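Local structure of nematode fatty acid retinoid binding protein (Necator americanus, 4XCP) at residues 16-22 and 114-119; 88-93 and 146-151; 102-106 and 131-135; 125-130 and 163-169. The protein probably binds lipids such as fatty acids and retinol as a secreted nematode protein, and carries palmitic acid in this structure. One frame throughout, in Å; residues are numbered along the deposited sequence.

Contact 1 (16-22 and 114-119). With PLM (palmitic acid), chain B.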
loop_
_atom_site.group_PDB
_atom_site.type_symbol
_atom_site.label_atom_id
_atom_site.label_comp_id
_atom_site.label_asym_id
_atom_site.label_seq_id
_atom_site.Cartn_x
_atom_site.Cartn_y
_atom_site.Cartn_z
ATOM N N PHE A 16 -3.167 -3.719 16.322
ATOM C CA PHE A 16 -3.730 -2.879 15.278
ATOM C C PHE A 16 -5.171 -3.338 14.989
ATOM O O PHE A 16 -5.460 -4.540 15.010
ATOM C CB PHE A 16 -2.847 -2.971 14.009
ATOM C CG PHE A 16 -3.561 -2.795 12.694
ATOM C CD1 PHE A 16 -3.845 -1.526 12.203
ATOM C CD2 PHE A 16 -3.977 -3.900 11.957
ATOM C CE1 PHE A 16 -4.533 -1.363 10.997
ATOM C CE2 PHE A 16 -4.677 -3.736 10.756
ATOM C CZ PHE A 16 -4.952 -2.471 10.285
ATOM N N LYS A 17 -6.070 -2.371 14.768
ATOM C CA LYS A 17 -7.468 -2.633 14.436
ATOM C C LYS A 17 -7.761 -1.890 13.161
ATOM O O LYS A 17 -7.240 -0.789 12.967
ATOM C CB LYS A 17 -8.421 -2.184 15.561
ATOM C CG LYS A 17 -8.416 -3.151 16.744
ATOM C CD LYS A 17 -9.496 -2.825 17.733
ATOM C CE LYS A 17 -9.799 -4.004 18.628
ATOM N NZ LYS A 17 -11.073 -3.810 19.379
ATOM N N TYR A 18 -8.587 -2.485 12.282
ATOM C CA TYR A 18 -8.984 -1.879 11.001
ATOM C C TYR A 18 -9.541 -0.464 11.194
ATOM O O TYR A 18 -9.275 0.409 10.377
ATOM C CB TYR A 18 -10.028 -2.762 10.308
ATOM C CG TYR A 18 -10.228 -2.457 8.843
ATOM C CD1 TYR A 18 -9.161 -2.489 7.952
ATOM C CD2 TYR A 18 -11.496 -2.217 8.330
ATOM C CE1 TYR A 18 -9.341 -2.214 6.596
ATOM C CE2 TYR A 18 -11.696 -1.998 6.972
ATOM C CZ TYR A 18 -10.614 -2.000 6.108
ATOM O OH TYR A 18 -10.799 -1.734 4.774
ATOM N N GLU A 19 -10.271 -0.233 12.296
ATOM C CA GLU A 19 -10.836 1.078 12.647
ATOM C C GLU A 19 -9.772 2.153 12.955
ATOM O O GLU A 19 -10.088 3.349 12.925
ATOM C CB GLU A 19 -11.829 0.970 13.804
ATOM C CG GLU A 19 -11.178 0.562 15.118
ATOM C CD GLU A 19 -12.051 0.597 16.359
ATOM O OE1 GLU A 19 -13.249 0.946 16.257
ATOM O OE2 GLU A 19 -11.518 0.288 17.449
ATOM N N ASP A 20 -8.513 1.733 13.237
ATOM C CA ASP A 20 -7.410 2.668 13.510
ATOM C C ASP A 20 -7.115 3.514 12.291
ATOM O O ASP A 20 -6.608 4.622 12.430
ATOM C CB ASP A 20 -6.146 1.916 13.945
ATOM C CG ASP A 20 -6.314 1.196 15.264
ATOM O OD1 ASP A 20 -7.332 1.432 15.947
ATOM O OD2 ASP A 20 -5.440 0.392 15.607
ATOM N N ILE A 21 -7.438 2.981 11.093
ATOM C CA ILE A 21 -7.243 3.674 9.818
ATOM C C ILE A 21 -8.506 4.482 9.535
ATOM O O ILE A 21 -9.582 3.892 9.463
ATOM C CB ILE A 21 -6.939 2.698 8.647
ATOM C CG1 ILE A 21 -5.884 1.627 9.011
ATOM C CG2 ILE A 21 -6.540 3.481 7.388
ATOM C CD1 ILE A 21 -5.893 0.362 8.058
ATOM N N PRO A 22 -8.418 5.815 9.342
ATOM C CA PRO A 22 -9.638 6.594 9.023
ATOM C C PRO A 22 -10.342 6.025 7.788
ATOM O O PRO A 22 -9.662 5.628 6.823
ATOM C CB PRO A 22 -9.099 8.009 8.761
ATOM C CG PRO A 22 -7.798 8.064 9.474
ATOM C CD PRO A 22 -7.224 6.685 9.419
ATOM N N TYR A 114 2.132 1.221 11.752
ATOM C CA TYR A 114 1.028 0.466 12.367
ATOM C C TYR A 114 1.548 -0.783 13.100
ATOM O O TYR A 114 0.841 -1.329 13.953
ATOM C CB TYR A 114 -0.037 0.057 11.333
ATOM C CG TYR A 114 -0.956 1.184 10.911
ATOM C CD1 TYR A 114 -2.021 1.582 11.718
ATOM C CD2 TYR A 114 -0.756 1.862 9.711
ATOM C CE1 TYR A 114 -2.828 2.665 11.366
ATOM C CE2 TYR A 114 -1.602 2.901 9.317
ATOM C CZ TYR A 114 -2.631 3.302 10.150
ATOM O OH TYR A 114 -3.433 4.348 9.769
ATOM N N TYR A 115 2.766 -1.247 12.743
ATOM C CA TYR A 115 3.415 -2.422 13.336
ATOM C C TYR A 115 4.186 -2.023 14.565
ATOM O O TYR A 115 4.094 -2.694 15.589
ATOM C CB TYR A 115 4.392 -3.054 12.352
ATOM C CG TYR A 115 3.775 -3.897 11.262
ATOM C CD1 TYR A 115 2.854 -4.900 11.563
ATOM C CD2 TYR A 115 4.192 -3.769 9.941
ATOM C CE1 TYR A 115 2.321 -5.714 10.564
ATOM C CE2 TYR A 115 3.690 -4.597 8.939
ATOM C CZ TYR A 115 2.751 -5.564 9.254
ATOM O OH TYR A 115 2.283 -6.380 8.260
ATOM N N THR A 116 4.966 -0.939 14.455
ATOM C CA THR A 116 5.764 -0.405 15.549
ATOM C C THR A 116 4.869 0.492 16.445
ATOM O O THR A 116 3.630 0.462 16.330
ATOM C CB THR A 116 7.072 0.243 15.004
ATOM O OG1 THR A 116 8.002 0.397 16.076
ATOM C CG2 THR A 116 6.849 1.587 14.298
ATOM N N GLY A 117 5.505 1.238 17.347
ATOM C CA GLY A 117 4.816 2.154 18.241
ATOM C C GLY A 117 4.368 3.413 17.523
ATOM O O GLY A 117 5.001 3.838 16.545
ATOM N N ASN A 118 3.244 3.996 18.004
ATOM C CA ASN A 118 2.626 5.236 17.524
ATOM C C ASN A 118 2.188 5.148 16.031
ATOM O O ASN A 118 2.971 5.361 15.099
ATOM C CB ASN A 118 3.526 6.457 17.850
ATOM C CG ASN A 118 3.510 7.613 16.889
ATOM O OD1 ASN A 118 4.496 7.854 16.186
ATOM N ND2 ASN A 118 2.401 8.348 16.832
ATOM N N GLU A 119 0.904 4.816 15.839
ATOM C CA GLU A 119 0.239 4.715 14.540
ATOM C C GLU A 119 0.211 6.111 13.919
ATOM O O GLU A 119 0.215 7.096 14.667
ATOM C CB GLU A 119 -1.210 4.231 14.721
ATOM C CG GLU A 119 -1.329 2.773 15.128
ATOM C CD GLU A 119 -2.754 2.282 15.287
ATOM O OE1 GLU A 119 -3.625 3.078 15.705
ATOM O OE2 GLU A 119 -2.999 1.092 14.992
HETATM C C1 PLM B . -1.492 0.830 4.586
HETATM O O1 PLM B . -1.892 -0.371 4.273
HETATM O O2 PLM B . -0.965 1.586 3.784
HETATM C C2 PLM B . -1.751 1.202 6.018
HETATM C C3 PLM B . -2.370 0.122 6.901
HETATM C C4 PLM B . -1.367 -0.864 7.465
HETATM C C5 PLM B . -1.975 -1.945 8.331
HETATM C C6 PLM B . -0.965 -2.816 9.064
HETATM C C7 PLM B . -0.966 -4.287 8.673
HETATM C C8 PLM B . -0.319 -4.550 7.341
HETATM C C9 PLM B . -0.387 -5.962 6.873
HETATM C CA PLM B . -0.744 -6.103 5.420
HETATM C CB PLM B . 0.395 -6.286 4.444
HETATM C CC PLM B . -0.055 -6.575 3.001
HETATM C CD PLM B . -0.587 -5.376 2.191
HETATM C CE PLM B . -1.987 -4.887 2.569
HETATM C CF PLM B . -2.567 -3.838 1.657
HETATM C CG PLM B . -2.157 -2.411 1.955
HETATM O O HOH W 1 -4.150 6.037 11.780
#
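Phe16 and Tyr114 bring the backbones together at one end, their CA atoms 6.5 Å apart, and Asp20 faces Glu119 at the other, CA to CA 8.0 Å. Segment 16-22 is a loop with a 3-10 turn at 18-20, while 114-119 follows the chain out of helix 94-115. The Phe16 ring turns its edge toward the face of Tyr114 in an offset edge-to-face pair, planes 72° apart, with Phe16 CD1 3.6 Å from Tyr114 CD1. One face of Phe16 lies against the palmitic acid chain, Phe16 CZ 3.6 Å from PLM C5, and Glu119 OE2 sits at the ring's edge. CG of Tyr114 stands beside the backbone N, opposite the carbonyl carbon (chi1 -77°). From there Tyr114 CD2 reaches PLM C4 at 3.6 Å and Tyr114 CZ receives Ile21 CG1 at 3.8 Å. The Tyr114 hydroxyl is joined to Asp20 O through one water. Asp20 OD2 and Glu119 OE2 lie only 2.6 Å apart with their carboxylates steeply inclined; the backbone N of Lys17 donates to Asp20 OD2 from above its carboxylate plane. The arrangement forms part of the wall of a fatty acid pocket: an N-terminal loop laid across a helix end, with Phe16, Ile21 and Tyr114 lining the alkyl chain.

Contact 2 (88-93 and 146-151)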
loop_
_atom_site.group_PDB
_atom_site.type_symbol
_atom_site.label_atom_id
_atom_site.label_comp_id
_atom_site.label_asym_id
_atom_site.label_seq_id
_atom_site.Cartn_x
_atom_site.Cartn_y
_atom_site.Cartn_z
ATOM N N LYS A 88 1.827 -5.921 -12.478
ATOM C CA LYS A 88 1.305 -4.645 -12.976
ATOM C C LYS A 88 2.454 -3.646 -13.158
ATOM O O LYS A 88 2.512 -3.004 -14.200
ATOM C CB LYS A 88 0.221 -4.101 -12.049
ATOM C CG LYS A 88 -1.124 -4.786 -12.231
ATOM C CD LYS A 88 -2.048 -4.415 -11.100
ATOM C CE LYS A 88 -3.472 -4.813 -11.372
ATOM N NZ LYS A 88 -4.410 -3.744 -10.931
ATOM N N ILE A 89 3.402 -3.579 -12.184
ATOM C CA ILE A 89 4.599 -2.717 -12.216
ATOM C C ILE A 89 5.502 -3.117 -13.396
ATOM O O ILE A 89 5.984 -2.237 -14.106
ATOM C CB ILE A 89 5.381 -2.729 -10.863
ATOM C CG1 ILE A 89 4.521 -2.331 -9.635
ATOM C CG2 ILE A 89 6.674 -1.893 -10.900
ATOM C CD1 ILE A 89 3.813 -1.114 -9.681
ATOM N N ALA A 90 5.689 -4.442 -13.624
ATOM C CA ALA A 90 6.497 -4.991 -14.719
ATOM C C ALA A 90 6.010 -4.539 -16.118
ATOM O O ALA A 90 6.824 -4.421 -17.029
ATOM C CB ALA A 90 6.526 -6.518 -14.641
ATOM N N ALA A 91 4.690 -4.287 -16.276
ATOM C CA ALA A 91 4.083 -3.830 -17.529
ATOM C C ALA A 91 4.237 -2.307 -17.745
ATOM O O ALA A 91 3.923 -1.810 -18.816
ATOM C CB ALA A 91 2.614 -4.230 -17.572
ATOM N N LEU A 92 4.745 -1.568 -16.744
ATOM C CA LEU A 92 4.903 -0.119 -16.887
ATOM C C LEU A 92 6.206 0.307 -17.543
ATOM O O LEU A 92 7.230 -0.351 -17.387
ATOM C CB LEU A 92 4.791 0.573 -15.507
ATOM C CG LEU A 92 3.469 0.460 -14.731
ATOM C CD1 LEU A 92 3.621 1.076 -13.329
ATOM C CD2 LEU A 92 2.360 1.174 -15.451
ATOM N N GLY A 93 6.166 1.459 -18.213
ATOM C CA GLY A 93 7.333 2.122 -18.777
ATOM C C GLY A 93 8.130 2.739 -17.637
ATOM O O GLY A 93 7.638 2.762 -16.508
ATOM N N ASP A 146 -0.106 5.493 -18.732
ATOM C CA ASP A 146 0.553 4.207 -18.552
ATOM C C ASP A 146 0.210 3.627 -17.157
ATOM O O ASP A 146 -0.240 2.472 -17.052
ATOM C CB ASP A 146 2.064 4.382 -18.767
ATOM C CG ASP A 146 2.856 3.097 -18.820
ATOM O OD1 ASP A 146 2.353 2.108 -19.410
ATOM O OD2 ASP A 146 4.014 3.108 -18.376
ATOM N N PHE A 147 0.304 4.472 -16.107
ATOM C CA PHE A 147 -0.055 4.082 -14.742
ATOM C C PHE A 147 -1.533 3.663 -14.648
ATOM O O PHE A 147 -1.826 2.622 -14.056
ATOM C CB PHE A 147 0.279 5.200 -13.715
ATOM C CG PHE A 147 -0.193 4.887 -12.309
ATOM C CD1 PHE A 147 0.564 4.076 -11.465
ATOM C CD2 PHE A 147 -1.411 5.385 -11.835
ATOM C CE1 PHE A 147 0.115 3.769 -10.169
ATOM C CE2 PHE A 147 -1.848 5.099 -10.537
ATOM C CZ PHE A 147 -1.084 4.284 -9.713
ATOM N N GLY A 148 -2.426 4.469 -15.235
ATOM C CA GLY A 148 -3.872 4.250 -15.247
ATOM C C GLY A 148 -4.336 2.952 -15.881
ATOM O O GLY A 148 -5.358 2.391 -15.475
ATOM N N LYS A 149 -3.595 2.468 -16.889
ATOM C CA LYS A 149 -3.891 1.212 -17.599
ATOM C C LYS A 149 -3.706 0.015 -16.657
ATOM O O LYS A 149 -4.496 -0.923 -16.694
ATOM C CB LYS A 149 -2.983 1.095 -18.838
ATOM C CG LYS A 149 -3.272 -0.092 -19.748
ATOM C CD LYS A 149 -2.791 0.188 -21.161
ATOM C CE LYS A 149 -2.604 -1.069 -21.968
ATOM N NZ LYS A 149 -1.210 -1.576 -21.869
ATOM N N GLN A 150 -2.687 0.075 -15.779
ATOM C CA GLN A 150 -2.402 -0.985 -14.822
ATOM C C GLN A 150 -3.132 -0.800 -13.514
ATOM O O GLN A 150 -3.442 -1.789 -12.843
ATOM C CB GLN A 150 -0.878 -1.119 -14.576
ATOM C CG GLN A 150 -0.030 -1.442 -15.835
ATOM C CD GLN A 150 -0.551 -2.564 -16.697
ATOM O OE1 GLN A 150 -0.611 -2.458 -17.927
ATOM N NE2 GLN A 150 -0.976 -3.638 -16.077
ATOM N N PHE A 151 -3.368 0.463 -13.117
ATOM C CA PHE A 151 -4.003 0.771 -11.841
ATOM C C PHE A 151 -5.192 1.705 -12.022
ATOM O O PHE A 151 -5.096 2.863 -11.629
ATOM C CB PHE A 151 -2.967 1.374 -10.890
ATOM C CG PHE A 151 -1.857 0.427 -10.517
ATOM C CD1 PHE A 151 -2.037 -0.518 -9.512
ATOM C CD2 PHE A 151 -0.623 0.485 -11.160
ATOM C CE1 PHE A 151 -0.998 -1.376 -9.149
ATOM C CE2 PHE A 151 0.412 -0.379 -10.802
ATOM C CZ PHE A 151 0.225 -1.290 -9.788
HETATM O O HOH W 2 3.768 0.217 -20.663
#
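Gln150, Lys88 and Leu92 bury the largest areas where the end of helix 72-90 meets the end of helix 141-150. The Gln150 chain bends at chi2 (-48°), laying Gln150 CG 3.6 Å from Leu92 CD2 as the two side chains lie alongside, running opposite ways, and placing Gln150 CD 3.7 Å from Ala91 CB. Leu92 CD2 is also pushed in toward the backbone, 3.3 Å from Asp146 O. Lys88 runs out almost straight and turns only at its last torsion, so that NZ donates to Gln150 O, at the last turn of helix 141-150, at 2.9 Å and nearly along the C=O axis. At the root of this side chain, Lys88 CB packs 3.6 Å from Phe151 CZ, and Ile89 CD1 meets the same ring's edge. At the other end Asp146 OD2 accepts a hydrogen bond from Gly93 N through its syn lone pair at 2.7 Å (N-H...O 161°), while a water donates both to Asp146 OD1 and to Ala91 O. Gly93 is the N-cap residue of helix 94-115, so Asp146 ties helix 141-150 to the turn between two other helices. Helix 94-115 adjoins through Ala100 on Ile89 and Phe99 edge-to-face with Phe147; helix 152-159 packs on Phe147 through Leu154 and Phe158.

Contact 3 (102-106 and 131-135)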
loop_
_atom_site.group_PDB
_atom_site.type_symbol
_atom_site.label_atom_id
_atom_site.label_comp_id
_atom_site.label_asym_id
_atom_site.label_seq_id
_atom_site.Cartn_x
_atom_site.Cartn_y
_atom_site.Cartn_z
ATOM N N LYS A 102 7.983 4.508 -5.952
ATOM C CA LYS A 102 8.086 5.539 -4.925
ATOM C C LYS A 102 6.808 5.554 -4.072
ATOM O O LYS A 102 6.910 5.641 -2.854
ATOM C CB LYS A 102 8.379 6.921 -5.543
ATOM C CG LYS A 102 8.586 8.041 -4.506
ATOM C CD LYS A 102 9.842 7.859 -3.653
ATOM C CE LYS A 102 9.747 8.632 -2.368
ATOM N NZ LYS A 102 11.072 8.752 -1.700
ATOM N N SER A 103 5.616 5.391 -4.697
ATOM C CA SER A 103 4.333 5.356 -3.965
ATOM C C SER A 103 4.279 4.186 -2.978
ATOM O O SER A 103 3.779 4.330 -1.861
ATOM C CB SER A 103 3.155 5.292 -4.937
ATOM O OG SER A 103 3.186 6.476 -5.716
ATOM N N ILE A 104 4.816 3.038 -3.397
ATOM C CA ILE A 104 4.901 1.825 -2.585
ATOM C C ILE A 104 5.827 2.040 -1.397
ATOM O O ILE A 104 5.480 1.652 -0.293
ATOM C CB ILE A 104 5.266 0.599 -3.447
ATOM C CG1 ILE A 104 4.009 0.131 -4.225
ATOM C CG2 ILE A 104 5.848 -0.552 -2.565
ATOM C CD1 ILE A 104 4.288 -0.731 -5.459
ATOM N N GLU A 105 6.971 2.697 -1.611
ATOM C CA GLU A 105 7.929 3.027 -0.546
ATOM C C GLU A 105 7.239 3.900 0.537
ATOM O O GLU A 105 7.422 3.656 1.732
ATOM C CB GLU A 105 9.145 3.760 -1.143
ATOM C CG GLU A 105 10.251 4.075 -0.152
ATOM C CD GLU A 105 11.200 5.150 -0.636
ATOM O OE1 GLU A 105 12.113 4.830 -1.429
ATOM O OE2 GLU A 105 11.016 6.323 -0.237
ATOM N N ILE A 106 6.422 4.889 0.101
ATOM C CA ILE A 106 5.692 5.798 0.994
ATOM C C ILE A 106 4.627 5.019 1.789
ATOM O O ILE A 106 4.542 5.159 3.021
ATOM C CB ILE A 106 5.126 7.006 0.209
ATOM C CG1 ILE A 106 6.270 7.955 -0.220
ATOM C CG2 ILE A 106 4.051 7.742 1.026
ATOM C CD1 ILE A 106 5.907 9.044 -1.256
ATOM N N GLU A 131 1.840 13.990 -0.922
ATOM C CA GLU A 131 3.077 13.697 -1.646
ATOM C C GLU A 131 2.860 12.755 -2.838
ATOM O O GLU A 131 3.397 13.011 -3.906
ATOM C CB GLU A 131 4.169 13.133 -0.720
ATOM C CG GLU A 131 5.547 13.022 -1.383
ATOM C CD GLU A 131 6.065 14.222 -2.167
ATOM O OE1 GLU A 131 5.633 15.369 -1.901
ATOM O OE2 GLU A 131 6.899 14.003 -3.074
ATOM N N VAL A 132 2.121 11.651 -2.638
ATOM C CA VAL A 132 1.818 10.670 -3.687
ATOM C C VAL A 132 1.050 11.385 -4.837
ATOM O O VAL A 132 1.403 11.224 -6.004
ATOM C CB VAL A 132 1.061 9.436 -3.097
ATOM C CG1 VAL A 132 0.467 8.564 -4.200
ATOM C CG2 VAL A 132 1.987 8.604 -2.199
ATOM N N LEU A 133 0.037 12.195 -4.490
ATOM C CA LEU A 133 -0.712 12.963 -5.476
ATOM C C LEU A 133 0.208 13.921 -6.247
ATOM O O LEU A 133 0.148 13.952 -7.468
ATOM C CB LEU A 133 -1.912 13.700 -4.850
ATOM C CG LEU A 133 -2.708 14.638 -5.784
ATOM C CD1 LEU A 133 -3.365 13.873 -6.944
ATOM C CD2 LEU A 133 -3.726 15.446 -5.006
ATOM N N LYS A 134 1.079 14.646 -5.540
ATOM C CA LYS A 134 2.053 15.581 -6.117
ATOM C C LYS A 134 2.966 14.847 -7.140
ATOM O O LYS A 134 3.180 15.353 -8.243
ATOM C CB LYS A 134 2.893 16.212 -4.982
ATOM C CG LYS A 134 3.892 17.269 -5.450
ATOM C CD LYS A 134 4.579 17.978 -4.292
ATOM C CE LYS A 134 5.556 19.008 -4.812
ATOM N NZ LYS A 134 6.609 19.331 -3.816
ATOM N N LEU A 135 3.484 13.661 -6.770
ATOM C CA LEU A 135 4.309 12.856 -7.663
ATOM C C LEU A 135 3.495 12.383 -8.887
ATOM O O LEU A 135 4.023 12.324 -9.994
ATOM C CB LEU A 135 4.900 11.659 -6.914
ATOM C CG LEU A 135 5.893 12.002 -5.808
ATOM C CD1 LEU A 135 6.195 10.801 -4.973
ATOM C CD2 LEU A 135 7.161 12.632 -6.367
#
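Ile106 and Val132 meet because of how each branch is set. With chi1 at -71° the CG1 arm of Ile106 lies opposite its carbonyl carbon and continues extended, carrying CD1 out toward the other helix, while CG2 is left to rest 3.9 Å from Val132 CG2. The Val132 torsion, 167°, turns CG1 the other way, toward Ser103 OG at 3.7 Å. That hydroxyl is hydrogen-bonded to Phe99 O one turn back on its own helix, so toward Val132 it acts as plain packing surface. Helices 94-115 and 122-138 are consecutive in the chain and form an antiparallel hairpin, the axes of the segments 102-106 and 131-135 running at 177° and 10.3 Å apart at closest. Around the central pair, Ile106 CD1 also touches the aliphatic CG of Glu131, the two side chains set nearly perpendicular, and approaches Leu135 CD1 at 4.1 Å. Leu135 CD1 also takes Lys102 CG at 3.7 Å. Lys102 bends at chi2, and its NZ forms a salt bridge with Glu105 OE2 at 2.8 Å; NZ approaches OE2 on its syn side, tilted out of the carboxylate plane. Phe158 of helix 152-159 packs on Val132, and Phe99 on both Val132 and Leu135.

Contact 4 (125-130 and 163-169)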
loop_
_atom_site.group_PDB
_atom_site.type_symbol
_atom_site.label_atom_id
_atom_site.label_comp_id
_atom_site.label_asym_id
_atom_site.label_seq_id
_atom_site.Cartn_x
_atom_site.Cartn_y
_atom_site.Cartn_z
ATOM N N LEU A 125 -1.261 10.887 7.528
ATOM C CA LEU A 125 -1.824 10.200 6.378
ATOM C C LEU A 125 -2.111 11.191 5.261
ATOM O O LEU A 125 -1.772 10.913 4.110
ATOM C CB LEU A 125 -3.068 9.388 6.746
ATOM C CG LEU A 125 -2.862 8.232 7.745
ATOM C CD1 LEU A 125 -4.190 7.725 8.241
ATOM C CD2 LEU A 125 -2.079 7.082 7.130
ATOM N N LYS A 126 -2.664 12.379 5.610
ATOM C CA LYS A 126 -2.955 13.444 4.653
ATOM C C LYS A 126 -1.660 13.883 3.974
ATOM O O LYS A 126 -1.641 14.092 2.755
ATOM C CB LYS A 126 -3.608 14.645 5.360
ATOM C CG LYS A 126 -5.059 14.442 5.801
ATOM C CD LYS A 126 -5.627 15.749 6.341
ATOM C CE LYS A 126 -7.095 15.661 6.672
ATOM N NZ LYS A 126 -7.323 15.431 8.125
ATOM N N ALA A 127 -0.571 13.999 4.766
ATOM C CA ALA A 127 0.751 14.386 4.268
ATOM C C ALA A 127 1.294 13.328 3.300
ATOM O O ALA A 127 1.813 13.717 2.254
ATOM C CB ALA A 127 1.718 14.602 5.422
ATOM N N SER A 128 1.103 12.008 3.592
ATOM C CA SER A 128 1.570 10.959 2.668
ATOM C C SER A 128 0.804 10.966 1.337
ATOM O O SER A 128 1.426 10.823 0.292
ATOM C CB SER A 128 1.549 9.566 3.302
ATOM O OG SER A 128 0.238 9.117 3.591
ATOM N N VAL A 129 -0.522 11.174 1.377
ATOM C CA VAL A 129 -1.372 11.220 0.174
ATOM C C VAL A 129 -1.030 12.448 -0.668
ATOM O O VAL A 129 -0.971 12.364 -1.901
ATOM C CB VAL A 129 -2.885 11.133 0.530
ATOM C CG1 VAL A 129 -3.775 11.343 -0.699
ATOM C CG2 VAL A 129 -3.205 9.797 1.201
ATOM N N LYS A 130 -0.824 13.591 0.005
ATOM C CA LYS A 130 -0.456 14.854 -0.630
ATOM C C LYS A 130 0.815 14.677 -1.471
ATOM O O LYS A 130 0.826 15.095 -2.631
ATOM C CB LYS A 130 -0.293 15.969 0.431
ATOM C CG LYS A 130 -0.270 17.382 -0.152
ATOM C CD LYS A 130 -0.139 18.424 0.956
ATOM C CE LYS A 130 0.085 19.829 0.440
ATOM N NZ LYS A 130 -1.114 20.384 -0.248
ATOM N N ALA A 163 -8.302 12.008 -3.872
ATOM C CA ALA A 163 -7.047 12.105 -3.111
ATOM C C ALA A 163 -6.825 13.544 -2.601
ATOM O O ALA A 163 -6.425 13.719 -1.448
ATOM C CB ALA A 163 -5.865 11.660 -3.966
ATOM N N ALA A 164 -7.113 14.559 -3.448
ATOM C CA ALA A 164 -6.957 15.972 -3.094
ATOM C C ALA A 164 -7.901 16.370 -1.965
ATOM O O ALA A 164 -7.471 17.058 -1.051
ATOM C CB ALA A 164 -7.168 16.857 -4.314
ATOM N N LYS A 165 -9.165 15.905 -2.004
ATOM C CA LYS A 165 -10.180 16.140 -0.963
ATOM C C LYS A 165 -9.670 15.617 0.388
ATOM O O LYS A 165 -9.714 16.349 1.370
ATOM C CB LYS A 165 -11.502 15.436 -1.319
ATOM C CG LYS A 165 -12.591 16.366 -1.842
ATOM C CD LYS A 165 -13.802 15.589 -2.383
ATOM C CE LYS A 165 -13.710 15.298 -3.870
ATOM N NZ LYS A 165 -14.669 14.243 -4.297
ATOM N N PHE A 166 -9.145 14.376 0.428
ATOM C CA PHE A 166 -8.596 13.804 1.658
ATOM C C PHE A 166 -7.379 14.577 2.167
ATOM O O PHE A 166 -7.316 14.898 3.351
ATOM C CB PHE A 166 -8.239 12.314 1.479
ATOM C CG PHE A 166 -7.603 11.720 2.714
ATOM C CD1 PHE A 166 -8.382 11.353 3.811
ATOM C CD2 PHE A 166 -6.223 11.560 2.800
ATOM C CE1 PHE A 166 -7.787 10.834 4.968
ATOM C CE2 PHE A 166 -5.635 11.047 3.961
ATOM C CZ PHE A 166 -6.421 10.696 5.036
ATOM N N ALA A 167 -6.399 14.837 1.285
ATOM C CA ALA A 167 -5.154 15.526 1.627
ATOM C C ALA A 167 -5.391 16.955 2.155
ATOM O O ALA A 167 -4.549 17.492 2.873
ATOM C CB ALA A 167 -4.229 15.544 0.418
ATOM N N GLY A 168 -6.543 17.527 1.817
ATOM C CA GLY A 168 -6.950 18.858 2.242
ATOM C C GLY A 168 -6.527 19.912 1.249
ATOM O O GLY A 168 -7.344 20.754 0.853
ATOM N N GLU A 169 -5.236 19.849 0.825
ATOM C CA GLU A 169 -4.564 20.743 -0.130
ATOM C C GLU A 169 -4.449 22.167 0.412
ATOM O O GLU A 169 -3.927 22.365 1.510
ATOM C CB GLU A 169 -5.225 20.716 -1.527
ATOM C CG GLU A 169 -5.229 19.349 -2.194
ATOM C CD GLU A 169 -3.967 18.990 -2.955
ATOM O OE1 GLU A 169 -3.099 18.300 -2.374
ATOM O OE2 GLU A 169 -3.861 19.372 -4.143
HETATM O O HOH W 3 -0.604 17.274 -3.703
#
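Lys126 meets Phe166 and Ala167 where the last helix of the chain, 162-167, lies antiparallel but strongly inclined against helix 122-138. The axes of the segments 125-130 and 163-167 come within 8.7 Å at 144°, and Lys126 and Ala167 bring their CA atoms to only 4.3 Å, a proximity that the small alanine allows. Ala167 CB packs against the backbone, 3.8 Å from Lys126 O, and beside Lys130 CB. Phe166, its CG opposite the backbone N (chi1 177°), swings its ring toward the first turn of 125-130. Lys126 CG lies over one ring face in a CH-pi contact, 4.2 Å from the centroid of the Phe166 ring, whereas Leu125 O is at the edge, in the ring plane. That carbonyl is also gripped within its own helix by Ser128 OG and Val129 N. Val129 splits its branches between two partners: Val129 CG2 lies 3.8 Å from Phe166 CD2, and CG1 3.9 Å from Ala163 CB. In the all-helical fold this seam is extended by Leu28, which packs on both Val129 and Phe166, and by helix 23-26, with Tyr25 against Leu125 and Val129. Beyond the helix, the chain turns at Gly168 with positive phi, and Glu169 comes back over Lys130. Lys130 NZ and Glu169 OE1 form a loose salt bridge at 3.6 Å, though Glu169 is poorly ordered. A water donates to the same OE1 and to Lys130 O, bridging the two chain segments a second time.

Overall arrangement
Contacts 1 and 2 lie on opposite sides of the chain's centre, their own centres 29 Å apart, while contacts 3 and 4 share helix 122-138 and have centres 11 Å apart. Leu125 couples contact 4 to contact 1, with its CD1 3.4 Å from Pro22 CD. Contacts 3 and 4 meet through Leu133 CD2 and Ala164 CB at 3.8 Å, and contact 2 reaches contact 3 through Ile89 CD1 and Ile104 CD1 at 4.3 Å. Contact 1 touches palmitic acid directly, and segment 102-106 of contact 3 meets lipid through Ile104; the side chains of Leu125 and Ile89 each lie about 6 Å from a bound palmitic acid, so contacts 2 and 4 appear to flank the lipid sites.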